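Local coordinates for natterin-like protein (Lethenteron camtschaticum, PDB 6IUL) that is a lamprey cytotoxin that probably recognises glycans through a jacalin-like lectin domain and forms membrane pores with an aerolysin-like module, at residues 38-50 against 125-138. Sequence-based numbering, arbitrary orientation.
Sequences GGWQVRGVQVWLT and LGVQGRGGSDIDSM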
loop_
_atom_site.group_PDB
_atom_site.type_symbol
_atom_site.label_atom_id
_atom_site.label_comp_id
_atom_site.label_asym_id
_atom_site.label_seq_id
_atom_site.Cartn_x
_atom_site.Cartn_y
_atom_site.Cartn_z
ATOM N N GLY A 38 46.554 1.381 -13.466
ATOM C CA GLY A 38 47.816 1.679 -14.111
ATOM C C GLY A 38 48.172 0.585 -15.135
ATOM O O GLY A 38 47.336 -0.249 -15.510
ATOM N N GLY A 39 49.433 0.585 -15.566
ATOM C CA GLY A 39 49.880 -0.363 -16.513
ATOM C C GLY A 39 49.822 -1.803 -16.084
ATOM O O GLY A 39 49.408 -2.658 -16.850
ATOM N N TRP A 40 50.196 -2.069 -14.859
ATOM C CA TRP A 40 50.334 -3.447 -14.384
ATOM C C TRP A 40 49.590 -3.643 -13.045
ATOM O O TRP A 40 49.916 -4.519 -12.226
ATOM C CB TRP A 40 51.839 -3.859 -14.264
ATOM C CG TRP A 40 52.703 -2.848 -13.502
ATOM C CD1 TRP A 40 53.201 -1.637 -13.991
ATOM C CD2 TRP A 40 53.218 -2.976 -12.170
ATOM N NE1 TRP A 40 53.947 -1.019 -13.015
ATOM C CE2 TRP A 40 54.006 -1.820 -11.906
ATOM C CE3 TRP A 40 53.100 -3.958 -11.179
ATOM C CZ2 TRP A 40 54.621 -1.589 -10.661
ATOM C CZ3 TRP A 40 53.730 -3.748 -9.940
ATOM C CH2 TRP A 40 54.493 -2.564 -9.695
ATOM N N GLN A 41 48.580 -2.829 -12.808
ATOM C CA GLN A 41 47.865 -2.898 -11.539
ATOM C C GLN A 41 46.573 -2.091 -11.551
ATOM O O GLN A 41 46.375 -1.219 -12.426
ATOM C CB GLN A 41 48.754 -2.405 -10.376
ATOM C CG GLN A 41 48.933 -0.910 -10.333
ATOM C CD GLN A 41 50.065 -0.388 -11.239
ATOM O OE1 GLN A 41 50.201 -0.758 -12.373
ATOM N NE2 GLN A 41 50.796 0.532 -10.734
ATOM N N VAL A 42 45.688 -2.421 -10.599
ATOM C CA VAL A 42 44.709 -1.467 -10.119
ATOM C C VAL A 42 45.454 -0.551 -9.149
ATOM O O VAL A 42 46.028 -1.043 -8.185
ATOM C CB VAL A 42 43.544 -2.165 -9.395
ATOM C CG1 VAL A 42 42.665 -1.130 -8.649
ATOM C CG2 VAL A 42 42.746 -2.986 -10.394
ATOM N N ARG A 43 45.459 0.765 -9.432
ATOM C CA ARG A 43 46.187 1.727 -8.630
ATOM C C ARG A 43 45.450 2.128 -7.367
ATOM O O ARG A 43 46.058 2.371 -6.316
ATOM C CB ARG A 43 46.463 2.985 -9.453
ATOM C CG ARG A 43 47.636 2.880 -10.415
ATOM C CD ARG A 43 48.689 3.851 -9.811
ATOM N NE ARG A 43 48.450 5.173 -10.350
ATOM C CZ ARG A 43 49.178 6.277 -10.111
ATOM N NH1 ARG A 43 50.165 6.322 -9.240
ATOM N NH2 ARG A 43 48.920 7.368 -10.802
ATOM N N GLY A 44 44.137 2.252 -7.494
ATOM C CA GLY A 44 43.375 2.798 -6.396
ATOM C C GLY A 44 41.884 2.604 -6.546
ATOM O O GLY A 44 41.370 2.379 -7.635
ATOM N N VAL A 45 41.198 2.737 -5.423
ATOM C CA VAL A 45 39.761 2.601 -5.378
ATOM C C VAL A 45 39.203 3.643 -4.416
ATOM O O VAL A 45 39.762 3.865 -3.354
ATOM C CB VAL A 45 39.444 1.172 -4.891
ATOM C CG1 VAL A 45 38.098 1.076 -4.296
ATOM C CG2 VAL A 45 39.544 0.183 -6.026
ATOM N N GLN A 46 38.114 4.273 -4.788
ATOM C CA GLN A 46 37.325 5.054 -3.863
ATOM C C GLN A 46 35.889 4.452 -3.765
ATOM O O GLN A 46 35.264 4.112 -4.768
ATOM C CB GLN A 46 37.310 6.485 -4.326
ATOM C CG GLN A 46 36.474 7.466 -3.526
ATOM C CD GLN A 46 36.809 8.919 -3.811
ATOM O OE1 GLN A 46 36.470 9.482 -4.840
ATOM N NE2 GLN A 46 37.453 9.524 -2.855
ATOM N N VAL A 47 35.377 4.340 -2.556
ATOM C CA VAL A 47 34.147 3.641 -2.286
ATOM C C VAL A 47 33.244 4.520 -1.437
ATOM O O VAL A 47 33.684 5.128 -0.425
ATOM C CB VAL A 47 34.447 2.361 -1.469
ATOM C CG1 VAL A 47 33.171 1.603 -1.130
ATOM C CG2 VAL A 47 35.443 1.451 -2.186
ATOM N N TRP A 48 31.970 4.554 -1.831
ATOM C CA TRP A 48 30.925 5.283 -1.092
ATOM C C TRP A 48 29.847 4.296 -0.587
ATOM O O TRP A 48 29.397 3.407 -1.349
ATOM C CB TRP A 48 30.203 6.261 -2.006
ATOM C CG TRP A 48 30.981 7.432 -2.519
ATOM C CD1 TRP A 48 30.840 8.728 -2.115
ATOM C CD2 TRP A 48 31.929 7.445 -3.601
ATOM N NE1 TRP A 48 31.650 9.544 -2.871
ATOM C CE2 TRP A 48 32.330 8.788 -3.791
ATOM C CE3 TRP A 48 32.459 6.464 -4.430
ATOM C CZ2 TRP A 48 33.286 9.174 -4.773
ATOM C CZ3 TRP A 48 33.368 6.812 -5.400
ATOM C CH2 TRP A 48 33.785 8.174 -5.579
ATOM N N LEU A 49 29.446 4.442 0.667
ATOM C CA LEU A 49 28.357 3.655 1.228
ATOM C C LEU A 49 27.082 4.474 1.307
ATOM O O LEU A 49 27.115 5.685 1.214
ATOM C CB LEU A 49 28.724 3.117 2.584
ATOM C CG LEU A 49 30.006 2.302 2.635
ATOM C CD1 LEU A 49 30.278 1.789 4.046
ATOM C CD2 LEU A 49 29.951 1.151 1.644
ATOM N N THR A 50 25.945 3.802 1.456
ATOM C CA THR A 50 24.644 4.465 1.419
ATOM C C THR A 50 24.387 5.366 2.645
ATOM O O THR A 50 23.435 6.128 2.603
ATOM C CB THR A 50 23.501 3.465 1.337
ATOM O OG1 THR A 50 23.653 2.501 2.385
ATOM C CG2 THR A 50 23.466 2.785 -0.019
ATOM N N LEU A 125 28.694 -4.819 1.295
ATOM C CA LEU A 125 28.874 -3.958 2.461
ATOM C C LEU A 125 30.147 -3.127 2.397
ATOM O O LEU A 125 30.366 -2.274 3.267
ATOM C CB LEU A 125 28.925 -4.779 3.745
ATOM C CG LEU A 125 27.637 -5.467 4.220
ATOM C CD1 LEU A 125 27.952 -6.467 5.305
ATOM C CD2 LEU A 125 26.619 -4.436 4.665
ATOM N N GLY A 126 30.996 -3.341 1.401
ATOM C CA GLY A 126 32.231 -2.569 1.283
ATOM C C GLY A 126 33.369 -3.446 0.746
ATOM O O GLY A 126 33.135 -4.466 0.049
ATOM N N VAL A 127 34.606 -3.083 1.092
ATOM C CA VAL A 127 35.803 -3.783 0.593
ATOM C C VAL A 127 36.822 -4.039 1.671
ATOM O O VAL A 127 36.796 -3.413 2.703
ATOM C CB VAL A 127 36.513 -2.983 -0.504
ATOM C CG1 VAL A 127 35.599 -2.817 -1.708
ATOM C CG2 VAL A 127 36.962 -1.621 0.037
ATOM N N GLN A 128 37.730 -4.964 1.405
ATOM C CA GLN A 128 38.770 -5.275 2.352
ATOM C C GLN A 128 39.936 -5.817 1.589
ATOM O O GLN A 128 39.769 -6.579 0.621
ATOM C CB GLN A 128 38.286 -6.331 3.369
ATOM C CG GLN A 128 39.280 -6.653 4.493
ATOM C CD GLN A 128 38.604 -7.362 5.684
ATOM O OE1 GLN A 128 37.582 -6.907 6.184
ATOM N NE2 GLN A 128 39.174 -8.488 6.106
ATOM N N GLY A 129 41.140 -5.447 1.999
ATOM C CA GLY A 129 42.316 -5.939 1.332
ATOM C C GLY A 129 43.613 -5.346 1.844
ATOM O O GLY A 129 43.738 -5.047 3.038
ATOM N N ARG A 130 44.591 -5.220 0.946
ATOM C CA ARG A 130 45.866 -4.600 1.299
ATOM C C ARG A 130 46.309 -3.667 0.182
ATOM O O ARG A 130 46.198 -3.999 -1.000
ATOM C CB ARG A 130 46.952 -5.651 1.552
ATOM C CG ARG A 130 46.768 -6.487 2.790
ATOM C CD ARG A 130 47.852 -7.554 2.896
ATOM N NE ARG A 130 47.762 -8.230 4.193
ATOM C CZ ARG A 130 48.106 -7.658 5.364
ATOM N NH1 ARG A 130 47.992 -8.351 6.504
ATOM N NH2 ARG A 130 48.590 -6.392 5.422
ATOM N N GLY A 131 46.785 -2.495 0.574
ATOM C CA GLY A 131 47.186 -1.463 -0.360
ATOM C C GLY A 131 48.388 -0.667 0.117
ATOM O O GLY A 131 48.652 -0.543 1.329
ATOM N N GLY A 132 49.122 -0.131 -0.852
ATOM C CA GLY A 132 50.255 0.764 -0.559
ATOM C C GLY A 132 50.184 1.894 -1.547
ATOM O O GLY A 132 49.284 2.718 -1.489
ATOM N N SER A 133 51.119 1.900 -2.485
ATOM C CA SER A 133 51.040 2.812 -3.619
ATOM C C SER A 133 49.876 2.364 -4.508
ATOM O O SER A 133 49.142 3.202 -5.029
ATOM C CB SER A 133 52.334 2.804 -4.427
ATOM O OG SER A 133 53.332 3.480 -3.694
ATOM N N ASP A 134 49.705 1.041 -4.617
ATOM C CA ASP A 134 48.665 0.443 -5.411
ATOM C C ASP A 134 47.708 -0.404 -4.546
ATOM O O ASP A 134 47.854 -0.459 -3.313
ATOM C CB ASP A 134 49.278 -0.459 -6.482
ATOM C CG ASP A 134 50.360 0.205 -7.298
ATOM O OD1 ASP A 134 50.329 1.437 -7.485
ATOM O OD2 ASP A 134 51.247 -0.568 -7.737
ATOM N N ILE A 135 46.750 -1.083 -5.205
ATOM C CA ILE A 135 45.984 -2.112 -4.540
ATOM C C ILE A 135 46.670 -3.474 -4.694
ATOM O O ILE A 135 46.569 -4.158 -5.722
ATOM C CB ILE A 135 44.548 -2.170 -5.080
ATOM C CG1 ILE A 135 43.860 -0.791 -4.998
ATOM C CG2 ILE A 135 43.766 -3.241 -4.355
ATOM C CD1 ILE A 135 43.737 -0.237 -3.605
ATOM N N ASP A 136 47.399 -3.869 -3.660
ATOM C CA ASP A 136 48.070 -5.169 -3.647
ATOM C C ASP A 136 47.098 -6.342 -3.680
ATOM O O ASP A 136 47.322 -7.330 -4.363
ATOM C CB ASP A 136 48.935 -5.267 -2.392
ATOM C CG ASP A 136 50.100 -4.288 -2.404
ATOM O OD1 ASP A 136 49.878 -3.132 -1.948
ATOM O OD2 ASP A 136 51.214 -4.711 -2.848
ATOM N N SER A 137 46.018 -6.221 -2.920
ATOM C CA SER A 137 44.961 -7.203 -2.944
ATOM C C SER A 137 43.654 -6.595 -2.486
ATOM O O SER A 137 43.615 -5.635 -1.725
ATOM C CB SER A 137 45.370 -8.422 -2.097
ATOM O OG SER A 137 45.538 -8.024 -0.768
ATOM N N MET A 138 42.554 -7.133 -2.970
ATOM C CA MET A 138 41.242 -6.666 -2.495
ATOM C C MET A 138 40.167 -7.691 -2.746
ATOM O O MET A 138 40.275 -8.516 -3.687
ATOM C CB MET A 138 40.841 -5.373 -3.170
ATOM C CG MET A 138 39.846 -4.543 -2.379
ATOM S SD MET A 138 39.245 -3.090 -3.252
ATOM C CE MET A 138 40.544 -1.924 -3.037
#
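Gln41 meets Asp134 where the turn 38-41 runs into strand 42-49. With chi1 at 75° and a bend at chi2, the Gln41 chain crosses the Asp134 side chain at about a right angle, and its NE2 makes weak bonds to both carboxylate oxygens, straight to OD1 and bent to the nearer OD2 (3.2 Å). The other end of the same amide is held by its own turn: Trp40 N donates to Gln41 OE1 at 2.8 Å, almost straight down the C=O bond. Asp134 has a stronger partner in Arg88, which salt-bridges OD2; the carboxylate is thus shared by an arginine and an amide NH2.

One residue on, Val42 O accepts the backbone N-H of Ile135 at 3.1 Å, while Val42 CG1 packs on Ile135 CG1. At Arg43 the carbonyl O takes a CA-H contact from Asp134 CA (3.4 Å), and the side chain leans its CD past OD1 of Asp134 on the way to a salt bridge with Asp61. Arg43 and Gly44 together face Ser36 in a classic beta bulge.

Beyond the bulge the contact turns mostly apolar. Met138, bent at chi3 (-80°), brings its CE tip to tip against Val45, 3.8 Å from CB. Val47 and Val127 likewise meet end on through their CG2 methyls, and Leu49 CD2 lies against the backbone carbonyl O of Leu125, 3.8 Å away. Phe21 of strand 17-22 packs on Val47 and Leu49, and Phe57 of strand 54-58 on Val127 and Ile135. Strand 42-49 runs nearly antiparallel (154°) to strand 125-131, their axes 8.0 Å apart: facing strands from two of the three sheets of the beta-prism of a jacalin-like lectin domain.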